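PDB 2FHD: DNA repair protein rhp9/CRB2 from Schizosaccharomyces pombe, which probably recognises methylated histone H4 through its tandem tudor domains and acts in DNA repair. Local coordinates for residues A26-P31 against Y42-D47; N10-F15 against N57-F62; F15-P20 against S52-N57. One frame throughout, in Å; residues are numbered along the deposited sequence.

Contact 1 (A26-P31 against Y42-D47); sequences ATLVAP and YKVQFD. With PO4 (phosphate ion), chain E.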
loop_
_atom_site.group_PDB
_atom_site.type_symbol
_atom_site.label_atom_id
_atom_site.label_comp_id
_atom_site.label_asym_id
_atom_site.label_seq_id
_atom_site.Cartn_x
_atom_site.Cartn_y
_atom_site.Cartn_z
ATOM N N ALA A 26 1.955 8.791 -15.087
ATOM C CA ALA A 26 1.783 7.752 -14.098
ATOM C C ALA A 26 2.442 6.539 -14.735
ATOM O O ALA A 26 2.838 6.573 -15.925
ATOM C CB ALA A 26 0.341 7.534 -13.903
ATOM N N THR A 27 2.545 5.467 -13.963
ATOM C CA THR A 27 2.912 4.145 -14.435
ATOM C C THR A 27 1.689 3.206 -14.424
ATOM O O THR A 27 0.947 3.115 -13.430
ATOM C CB THR A 27 3.981 3.654 -13.484
ATOM O OG1 THR A 27 5.091 4.564 -13.588
ATOM C CG2 THR A 27 4.498 2.226 -13.832
ATOM N N LEU A 28 1.421 2.570 -15.560
ATOM C CA LEU A 28 0.460 1.464 -15.634
ATOM C C LEU A 28 1.007 0.239 -14.828
ATOM O O LEU A 28 2.055 -0.337 -15.171
ATOM C CB LEU A 28 0.180 1.071 -17.100
ATOM C CG LEU A 28 -0.835 -0.062 -17.394
ATOM C CD1 LEU A 28 -2.069 0.106 -16.532
ATOM C CD2 LEU A 28 -1.195 -0.249 -18.894
ATOM N N VAL A 29 0.287 -0.108 -13.773
ATOM C CA VAL A 29 0.727 -1.058 -12.796
ATOM C C VAL A 29 0.162 -2.474 -13.125
ATOM O O VAL A 29 0.897 -3.481 -13.098
ATOM C CB VAL A 29 0.325 -0.563 -11.331
ATOM C CG1 VAL A 29 0.577 -1.658 -10.334
ATOM C CG2 VAL A 29 1.112 0.606 -10.886
ATOM N N ALA A 30 -1.114 -2.548 -13.517
ATOM C CA ALA A 30 -1.795 -3.800 -13.719
ATOM C C ALA A 30 -3.188 -3.543 -14.309
ATOM O O ALA A 30 -3.835 -2.549 -13.938
ATOM C CB ALA A 30 -1.948 -4.508 -12.377
ATOM N N PRO A 31 -3.705 -4.510 -15.126
ATOM C CA PRO A 31 -5.112 -4.536 -15.506
ATOM C C PRO A 31 -5.940 -4.919 -14.267
ATOM O O PRO A 31 -5.469 -5.627 -13.346
ATOM C CB PRO A 31 -5.159 -5.628 -16.583
ATOM C CG PRO A 31 -4.022 -6.654 -16.124
ATOM C CD PRO A 31 -2.938 -5.704 -15.626
ATOM N N TYR A 42 -7.758 -0.240 -15.166
ATOM C CA TYR A 42 -6.281 -0.090 -15.008
ATOM C C TYR A 42 -5.829 0.469 -13.698
ATOM O O TYR A 42 -6.294 1.521 -13.264
ATOM C CB TYR A 42 -5.659 0.745 -16.148
ATOM C CG TYR A 42 -5.938 0.086 -17.435
ATOM C CD1 TYR A 42 -5.219 -1.068 -17.819
ATOM C CD2 TYR A 42 -7.003 0.514 -18.221
ATOM C CE1 TYR A 42 -5.535 -1.753 -19.016
ATOM C CE2 TYR A 42 -7.338 -0.162 -19.432
ATOM C CZ TYR A 42 -6.593 -1.274 -19.822
ATOM O OH TYR A 42 -6.952 -1.959 -20.981
ATOM N N LYS A 43 -4.956 -0.270 -13.028
ATOM C CA LYS A 43 -4.392 0.309 -11.884
ATOM C C LYS A 43 -3.169 1.104 -12.385
ATOM O O LYS A 43 -2.320 0.592 -13.117
ATOM C CB LYS A 43 -4.026 -0.706 -10.766
ATOM C CG LYS A 43 -3.428 0.039 -9.544
ATOM C CD LYS A 43 -3.763 -0.636 -8.280
ATOM C CE LYS A 43 -2.482 -1.011 -7.522
ATOM N NZ LYS A 43 -2.831 -1.549 -6.138
ATOM N N VAL A 44 -3.095 2.334 -11.903
ATOM C CA VAL A 44 -2.103 3.285 -12.332
ATOM C C VAL A 44 -1.518 3.906 -11.049
ATOM O O VAL A 44 -2.188 4.015 -10.035
ATOM C CB VAL A 44 -2.896 4.243 -13.261
ATOM C CG1 VAL A 44 -3.150 5.579 -12.712
ATOM C CG2 VAL A 44 -2.710 4.001 -14.784
ATOM N N GLN A 45 -0.229 4.256 -11.103
ATOM C CA GLN A 45 0.475 4.974 -10.010
ATOM C C GLN A 45 1.005 6.386 -10.437
ATOM O O GLN A 45 1.759 6.523 -11.348
ATOM C CB GLN A 45 1.629 4.114 -9.516
ATOM C CG GLN A 45 2.128 4.535 -8.178
ATOM C CD GLN A 45 3.208 3.585 -7.632
ATOM O OE1 GLN A 45 4.022 3.004 -8.368
ATOM N NE2 GLN A 45 3.210 3.439 -6.339
ATOM N N PHE A 46 0.601 7.436 -9.736
ATOM C CA PHE A 46 1.107 8.774 -10.002
ATOM C C PHE A 46 2.527 8.916 -9.412
ATOM O O PHE A 46 3.021 8.016 -8.705
ATOM C CB PHE A 46 0.074 9.761 -9.462
ATOM C CG PHE A 46 -1.189 9.733 -10.261
ATOM C CD1 PHE A 46 -1.212 10.292 -11.568
ATOM C CD2 PHE A 46 -2.323 9.033 -9.796
ATOM C CE1 PHE A 46 -2.383 10.253 -12.340
ATOM C CE2 PHE A 46 -3.530 8.972 -10.584
ATOM C CZ PHE A 46 -3.554 9.595 -11.845
ATOM N N ASP A 47 3.178 9.998 -9.746
ATOM C CA ASP A 47 4.617 10.166 -9.465
ATOM C C ASP A 47 4.825 10.475 -7.954
ATOM O O ASP A 47 5.926 10.289 -7.445
ATOM C CB ASP A 47 5.268 11.221 -10.419
ATOM C CG ASP A 47 5.387 10.696 -11.889
ATOM O OD1 ASP A 47 5.209 9.457 -12.105
ATOM O OD2 ASP A 47 5.665 11.496 -12.846
HETATM P P PO4 E . -2.557 -1.694 -2.783
HETATM O O1 PO4 E . -3.228 -2.809 -3.565
HETATM O O2 PO4 E . -1.351 -2.217 -2.027
HETATM O O3 PO4 E . -2.083 -0.586 -3.708
HETATM O O4 PO4 E . -3.588 -1.164 -1.810
#
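A classic beta bulge sits in the antiparallel hairpin of the first tudor domain, an SH3-like fold, where Val-29 and Ala-30 together face Lys-43. The pairing demonstrates it: Leu-28 and Val-44 form a non-hydrogen-bonded pair, yet the following hydrogen-bonded pair is Ala-30 with Lys-43, one residue out of step. Lys-43 O accepts Val-29 N at 2.8 Å and, weakly, Ala-30 N at 3.4 Å. In return, Lys-43 N donates to Ala-30 O at 2.7 Å, almost in line with the carbonyl (C=O...N 173°). The bulge directs Val-29 toward strand 42-46, where its CG2 branch rests 3.8 Å from Gln-45 CB. Two backbone bonds join Thr-27 to Gln-45 in regular fashion; the polar tips of these side chains bond to Arg-11 and to Ser-4 N, respectively.

The other face carries Ala-26, Leu-28, Tyr-42, Val-44 and Phe-46. With CG anti to the backbone N (chi1 -179°), Leu-28 brings CD1 to within 3.6 Å of Tyr-42 CD1, approaching the ring obliquely. Val-44 packs on Val-12 and Ala-14 of strand 11-15, which puts the Val-44 part of this face in the buried interior. Lys-43 runs the other way: its chain bends at chi2 and chi3, and NZ donates to O3 of a phosphate, probably acquired from the crystallisation liquor, at 2.7 Å.

Contact 2 (N10-F15 against N57-F62); sequences NRVLAF and NQIKRF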
loop_
_atom_site.group_PDB
_atom_site.type_symbol
_atom_site.label_atom_id
_atom_site.label_comp_id
_atom_site.label_asym_id
_atom_site.label_seq_id
_atom_site.Cartn_x
_atom_site.Cartn_y
_atom_site.Cartn_z
ATOM N N ASN A 10 5.451 1.169 -19.802
ATOM C CA ASN A 10 4.271 1.372 -18.947
ATOM C C ASN A 10 3.904 2.823 -18.516
ATOM O O ASN A 10 2.886 3.021 -17.830
ATOM C CB ASN A 10 4.357 0.559 -17.665
ATOM C CG ASN A 10 4.287 -0.927 -17.939
ATOM O OD1 ASN A 10 5.001 -1.417 -18.803
ATOM N ND2 ASN A 10 3.392 -1.652 -17.225
ATOM N N ARG A 11 4.699 3.807 -18.918
ATOM C CA ARG A 11 4.332 5.192 -18.630
ATOM C C ARG A 11 3.103 5.670 -19.411
ATOM O O ARG A 11 3.037 5.555 -20.650
ATOM C CB ARG A 11 5.539 6.115 -18.862
ATOM C CG ARG A 11 6.760 5.785 -17.974
ATOM C CD ARG A 11 6.470 6.106 -16.487
ATOM N NE ARG A 11 6.473 7.530 -16.249
ATOM C CZ ARG A 11 6.024 8.080 -15.133
ATOM N NH1 ARG A 11 5.494 7.297 -14.233
ATOM N NH2 ARG A 11 6.081 9.405 -14.924
ATOM N N VAL A 12 2.167 6.259 -18.667
ATOM C CA VAL A 12 0.892 6.737 -19.199
ATOM C C VAL A 12 0.655 8.165 -18.718
ATOM O O VAL A 12 1.389 8.655 -17.836
ATOM C CB VAL A 12 -0.348 5.776 -18.813
ATOM C CG1 VAL A 12 -0.162 4.402 -19.548
ATOM C CG2 VAL A 12 -0.477 5.511 -17.243
ATOM N N LEU A 13 -0.345 8.797 -19.317
ATOM C CA LEU A 13 -0.999 9.959 -18.812
ATOM C C LEU A 13 -2.382 9.437 -18.358
ATOM O O LEU A 13 -3.142 8.854 -19.147
ATOM C CB LEU A 13 -1.110 11.023 -19.921
ATOM C CG LEU A 13 0.222 11.727 -20.281
ATOM C CD1 LEU A 13 0.184 12.417 -21.674
ATOM C CD2 LEU A 13 0.673 12.789 -19.206
ATOM N N ALA A 14 -2.688 9.584 -17.080
ATOM C CA ALA A 14 -3.832 8.955 -16.539
ATOM C C ALA A 14 -4.672 10.096 -15.960
ATOM O O ALA A 14 -4.133 11.084 -15.442
ATOM C CB ALA A 14 -3.395 7.930 -15.476
ATOM N N PHE A 15 -5.997 9.966 -16.047
ATOM C CA PHE A 15 -6.899 10.984 -15.503
ATOM C C PHE A 15 -6.892 10.930 -13.991
ATOM O O PHE A 15 -7.202 9.880 -13.430
ATOM C CB PHE A 15 -8.309 10.705 -15.974
ATOM C CG PHE A 15 -9.357 11.641 -15.410
ATOM C CD1 PHE A 15 -9.437 12.963 -15.833
ATOM C CD2 PHE A 15 -10.296 11.181 -14.463
ATOM C CE1 PHE A 15 -10.448 13.842 -15.326
ATOM C CE2 PHE A 15 -11.308 12.068 -13.929
ATOM C CZ PHE A 15 -11.413 13.374 -14.401
ATOM N N ASN A 57 -11.119 4.875 -21.050
ATOM C CA ASN A 57 -11.310 6.254 -21.442
ATOM C C ASN A 57 -10.514 7.276 -20.588
ATOM O O ASN A 57 -10.638 8.467 -20.792
ATOM C CB ASN A 57 -12.786 6.622 -21.220
ATOM C CG ASN A 57 -13.699 6.097 -22.313
ATOM O OD1 ASN A 57 -13.279 5.809 -23.439
ATOM N ND2 ASN A 57 -14.956 5.926 -21.966
ATOM N N GLN A 58 -9.750 6.814 -19.626
ATOM C CA GLN A 58 -9.118 7.727 -18.722
ATOM C C GLN A 58 -7.599 7.551 -18.739
ATOM O O GLN A 58 -6.945 7.979 -17.795
ATOM C CB GLN A 58 -9.698 7.501 -17.328
ATOM C CG GLN A 58 -11.114 8.097 -17.166
ATOM C CD GLN A 58 -11.788 7.627 -15.838
ATOM O OE1 GLN A 58 -11.554 6.529 -15.366
ATOM N NE2 GLN A 58 -12.577 8.481 -15.249
ATOM N N ILE A 59 -7.039 7.032 -19.862
ATOM C CA ILE A 59 -5.659 6.657 -19.883
ATOM C C ILE A 59 -5.135 6.675 -21.310
ATOM O O ILE A 59 -5.816 6.224 -22.247
ATOM C CB ILE A 59 -5.447 5.257 -19.189
ATOM C CG1 ILE A 59 -4.003 4.904 -18.960
ATOM C CG2 ILE A 59 -6.044 4.069 -19.974
ATOM C CD1 ILE A 59 -3.855 3.666 -18.048
ATOM N N LYS A 60 -3.942 7.253 -21.466
ATOM C CA LYS A 60 -3.248 7.318 -22.770
ATOM C C LYS A 60 -1.811 6.848 -22.573
ATOM O O LYS A 60 -1.288 7.026 -21.488
ATOM C CB LYS A 60 -3.206 8.773 -23.237
ATOM C CG LYS A 60 -4.541 9.386 -23.523
ATOM C CD LYS A 60 -5.102 8.884 -24.921
ATOM C CE LYS A 60 -6.501 9.305 -25.079
ATOM N NZ LYS A 60 -7.058 8.740 -26.375
ATOM N N ARG A 61 -1.161 6.315 -23.604
ATOM C CA ARG A 61 0.289 6.141 -23.575
ATOM C C ARG A 61 0.954 7.529 -23.345
ATOM O O ARG A 61 0.529 8.498 -23.925
ATOM C CB ARG A 61 0.775 5.632 -24.941
ATOM C CG ARG A 61 1.081 4.145 -25.120
ATOM C CD ARG A 61 2.452 3.910 -25.855
ATOM N NE ARG A 61 3.021 2.632 -25.351
ATOM C CZ ARG A 61 4.321 2.316 -25.217
ATOM N NH1 ARG A 61 5.299 3.137 -25.591
ATOM N NH2 ARG A 61 4.655 1.146 -24.718
ATOM N N PHE A 62 2.029 7.612 -22.576
ATOM C CA PHE A 62 2.710 8.903 -22.363
ATOM C C PHE A 62 3.651 9.084 -23.555
ATOM O O PHE A 62 4.863 8.801 -23.452
ATOM C CB PHE A 62 3.520 8.862 -21.068
ATOM C CG PHE A 62 4.008 10.201 -20.600
ATOM C CD1 PHE A 62 3.822 11.398 -21.411
ATOM C CD2 PHE A 62 4.682 10.308 -19.381
ATOM C CE1 PHE A 62 4.300 12.655 -20.993
ATOM C CE2 PHE A 62 5.203 11.629 -18.930
ATOM C CZ PHE A 62 5.027 12.786 -19.760
#
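Phe-15 N donates to Gln-58 O at 2.8 Å, the shortest polar bond between strand 11-15 and segment 57-62. Three more backbone bonds follow: Leu-13 and Lys-60 exchange a pair, and Phe-62 N reaches Arg-11 O at 3.0 Å.

Beside the first bond, the side chains of Phe-15 and Gln-58 pass at a slant with ring and amide planes only 17° apart, and Gln-58 NE2 comes to 3.6 Å from Phe-15 CD2. The other end of that amide, OE1, accepts Asn-55 N, which helps to set how the amide is turned.

On the face that also carries Ala-14, Val-12 CB lies 3.8 Å from Ile-59 CG1. Ile-59 CG1 stands anti to the backbone N (chi1 -170°), and CD1 beyond it reaches both methyls of Val-12. Both residues also touch Val-44, so the contact belongs to the hydrophobic core. On the other face, Leu-13 CD2 sits over the Phe-62 ring in a CH-pi contact, 4.2 Å from the centroid and 16° off the normal, while Arg-11 CB meets the ring edge. The Arg-11 guanidinium is held by a salt bridge to Asp-47 and by hydrogen bonds to Thr-27 OG1 and Val-98 O, and Lys-60 NZ pairs with Asp-136 in a second salt bridge, so both charged ends are engaged beyond the two segments.

Antiparallel pairing of the first strand with the fifth, with 41 residues between the two segments, is the closure characteristic of the five-stranded SH3-like barrel of a tudor domain.

Contact 3 (F15-P20 against S52-N57); sequences FFKGYP and STVNSN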
loop_
_atom_site.group_PDB
_atom_site.type_symbol
_atom_site.label_atom_id
_atom_site.label_comp_id
_atom_site.label_asym_id
_atom_site.label_seq_id
_atom_site.Cartn_x
_atom_site.Cartn_y
_atom_site.Cartn_z
ATOM N N PHE A 15 -5.997 9.966 -16.047
ATOM C CA PHE A 15 -6.899 10.984 -15.503
ATOM C C PHE A 15 -6.892 10.930 -13.991
ATOM O O PHE A 15 -7.202 9.880 -13.430
ATOM C CB PHE A 15 -8.309 10.705 -15.974
ATOM C CG PHE A 15 -9.357 11.641 -15.410
ATOM C CD1 PHE A 15 -9.437 12.963 -15.833
ATOM C CD2 PHE A 15 -10.296 11.181 -14.463
ATOM C CE1 PHE A 15 -10.448 13.842 -15.326
ATOM C CE2 PHE A 15 -11.308 12.068 -13.929
ATOM C CZ PHE A 15 -11.413 13.374 -14.401
ATOM N N PHE A 16 -6.571 12.043 -13.349
ATOM C CA PHE A 16 -6.605 12.129 -11.919
ATOM C C PHE A 16 -8.001 12.537 -11.469
ATOM O O PHE A 16 -8.480 13.640 -11.773
ATOM C CB PHE A 16 -5.516 13.073 -11.399
ATOM C CG PHE A 16 -5.524 13.226 -9.903
ATOM C CD1 PHE A 16 -5.048 12.204 -9.083
ATOM C CD2 PHE A 16 -6.040 14.387 -9.307
ATOM C CE1 PHE A 16 -5.066 12.335 -7.658
ATOM C CE2 PHE A 16 -6.052 14.536 -7.903
ATOM C CZ PHE A 16 -5.560 13.484 -7.078
ATOM N N LYS A 17 -8.626 11.604 -10.741
ATOM C CA LYS A 17 -10.066 11.572 -10.433
ATOM C C LYS A 17 -10.461 12.462 -9.251
ATOM O O LYS A 17 -11.659 12.810 -9.104
ATOM C CB LYS A 17 -10.533 10.124 -10.216
ATOM C CG LYS A 17 -10.951 9.394 -11.535
ATOM C CD LYS A 17 -10.910 7.888 -11.521
ATOM C CE LYS A 17 -11.212 7.352 -10.181
ATOM N NZ LYS A 17 -11.354 5.881 -10.318
ATOM N N GLY A 18 -9.439 12.821 -8.441
ATOM C CA GLY A 18 -9.502 13.851 -7.400
ATOM C C GLY A 18 -9.550 15.252 -7.990
ATOM O O GLY A 18 -9.732 15.408 -9.206
ATOM N N TYR A 19 -9.355 16.280 -7.152
ATOM C CA TYR A 19 -9.982 17.583 -7.476
ATOM C C TYR A 19 -9.254 18.914 -7.706
ATOM O O TYR A 19 -9.751 19.966 -7.250
ATOM C CB TYR A 19 -11.252 17.825 -6.624
ATOM C CG TYR A 19 -12.576 17.562 -7.363
ATOM C CD1 TYR A 19 -13.780 18.217 -6.961
ATOM C CD2 TYR A 19 -12.625 16.675 -8.469
ATOM C CE1 TYR A 19 -14.994 17.977 -7.633
ATOM C CE2 TYR A 19 -13.824 16.424 -9.141
ATOM C CZ TYR A 19 -15.000 17.071 -8.725
ATOM O OH TYR A 19 -16.160 16.805 -9.416
ATOM N N PRO A 20 -8.075 18.890 -8.363
ATOM C CA PRO A 20 -8.028 19.579 -9.701
ATOM C C PRO A 20 -8.045 18.419 -10.786
ATOM O O PRO A 20 -7.219 17.504 -10.681
ATOM C CB PRO A 20 -6.670 20.328 -9.642
ATOM C CG PRO A 20 -5.713 19.287 -8.839
ATOM C CD PRO A 20 -6.725 18.472 -7.885
ATOM N N SER A 52 -4.360 4.581 -8.335
ATOM C CA SER A 52 -5.732 4.808 -8.725
ATOM C C SER A 52 -6.175 3.813 -9.790
ATOM O O SER A 52 -5.361 3.300 -10.525
ATOM C CB SER A 52 -5.837 6.227 -9.258
ATOM O OG SER A 52 -7.169 6.535 -9.498
ATOM N N THR A 53 -7.459 3.514 -9.857
ATOM C CA THR A 53 -8.019 2.609 -10.870
ATOM C C THR A 53 -8.899 3.390 -11.871
ATOM O O THR A 53 -9.792 4.105 -11.415
ATOM C CB THR A 53 -8.854 1.512 -10.197
ATOM O OG1 THR A 53 -7.966 0.803 -9.342
ATOM C CG2 THR A 53 -9.369 0.436 -11.260
ATOM N N VAL A 54 -8.640 3.303 -13.175
ATOM C CA VAL A 54 -9.297 4.205 -14.129
ATOM C C VAL A 54 -9.845 3.359 -15.244
ATOM O O VAL A 54 -9.369 2.231 -15.454
ATOM C CB VAL A 54 -8.290 5.286 -14.762
ATOM C CG1 VAL A 54 -7.789 6.233 -13.697
ATOM C CG2 VAL A 54 -7.124 4.644 -15.565
ATOM N N ASN A 55 -10.823 3.864 -15.982
ATOM C CA ASN A 55 -11.238 3.107 -17.159
ATOM C C ASN A 55 -10.385 3.393 -18.387
ATOM O O ASN A 55 -9.473 4.260 -18.336
ATOM C CB ASN A 55 -12.734 3.284 -17.462
ATOM C CG ASN A 55 -13.129 4.706 -17.748
ATOM O OD1 ASN A 55 -12.654 5.361 -18.698
ATOM N ND2 ASN A 55 -14.096 5.200 -16.945
ATOM N N SER A 56 -10.726 2.721 -19.507
ATOM C CA SER A 56 -9.935 2.776 -20.759
ATOM C C SER A 56 -10.099 4.129 -21.449
ATOM O O SER A 56 -9.345 4.473 -22.315
ATOM C CB SER A 56 -10.378 1.681 -21.721
ATOM O OG SER A 56 -11.634 2.068 -22.289
ATOM N N ASN A 57 -11.119 4.875 -21.050
ATOM C CA ASN A 57 -11.310 6.254 -21.442
ATOM C C ASN A 57 -10.514 7.276 -20.588
ATOM O O ASN A 57 -10.638 8.467 -20.792
ATOM C CB ASN A 57 -12.786 6.622 -21.220
ATOM C CG ASN A 57 -13.699 6.097 -22.313
ATOM O OD1 ASN A 57 -13.279 5.809 -23.439
ATOM N ND2 ASN A 57 -14.956 5.926 -21.966
#
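Lys-17 and Thr-53 make the tight part of this contact: Lys-17 NZ donates to Thr-53 O at 2.6 Å, with a C=O...N angle of 170° that sets the ammonium nearly straight ahead of the carbonyl. A bend at chi3 (32°) turns the outer chain of the lysine so that NZ meets Thr-53 O while CD stays against Val-54. Short of the ammonium, the aliphatic part of the chain crosses Val-54 at a slant, CD lying 4.1 Å from Val-54 CG1. The same methyl lies 3.7 Å from Phe-15 O, so a single branch of Val-54 meets both the start of the loop and the lysine stem. Ser-52 OG is more distant, 4.2 Å from Lys-17 CE, close enough for packing alone.

The rest is loose. No backbone hydrogen bond joins the two segments, the nearest CA atoms, those of Phe-15 and Val-54, are 7.3 Å apart, and the segments bury only 176 Å² between them. Lys-17 is solvent-exposed, and the loop turns away beyond it; Tyr-19 is exposed and poorly ordered, and its side chain makes no contact with segment 52-57. Phe-16 also points away, its ring meeting Phe-46 edge-to-face and carrying Gly-18 N 3.8 Å above one face.

Strand 51-55 has its regular partner on the far side, where backbone bonds tie Ser-52 to Val-44 and Val-54 to Tyr-42. Thr-53 O belongs to the other edge, and a side chain answers it there in place of a neighbouring strand. This bridge ties the loop between the first and second strands to the edge strand 51-55 of the SH3-like tudor fold.

All three contacts belong to one five-stranded sheet, in the order 51-55, 41-46, 23-32, 11-15, 59-61; contacts 1 and 2 pair its strands, while contact 3 ties a loop to its edge strand. Contacts 1 and 2 are buried, their centres about 8 Å apart, and rely on backbone pairing with apolar packing; Val-44 CG2 and Ile-59 CD1, 3.5 Å apart, join their cores directly. Contact 3 is partly exposed, buries about a third as much surface, and depends on one lysine bond and a little packing by Val-54. It shares Phe-15 and Asn-57 with contact 2. Contact 1 is a local hairpin, whereas contacts 2 and 3 bring distant parts of the chain together.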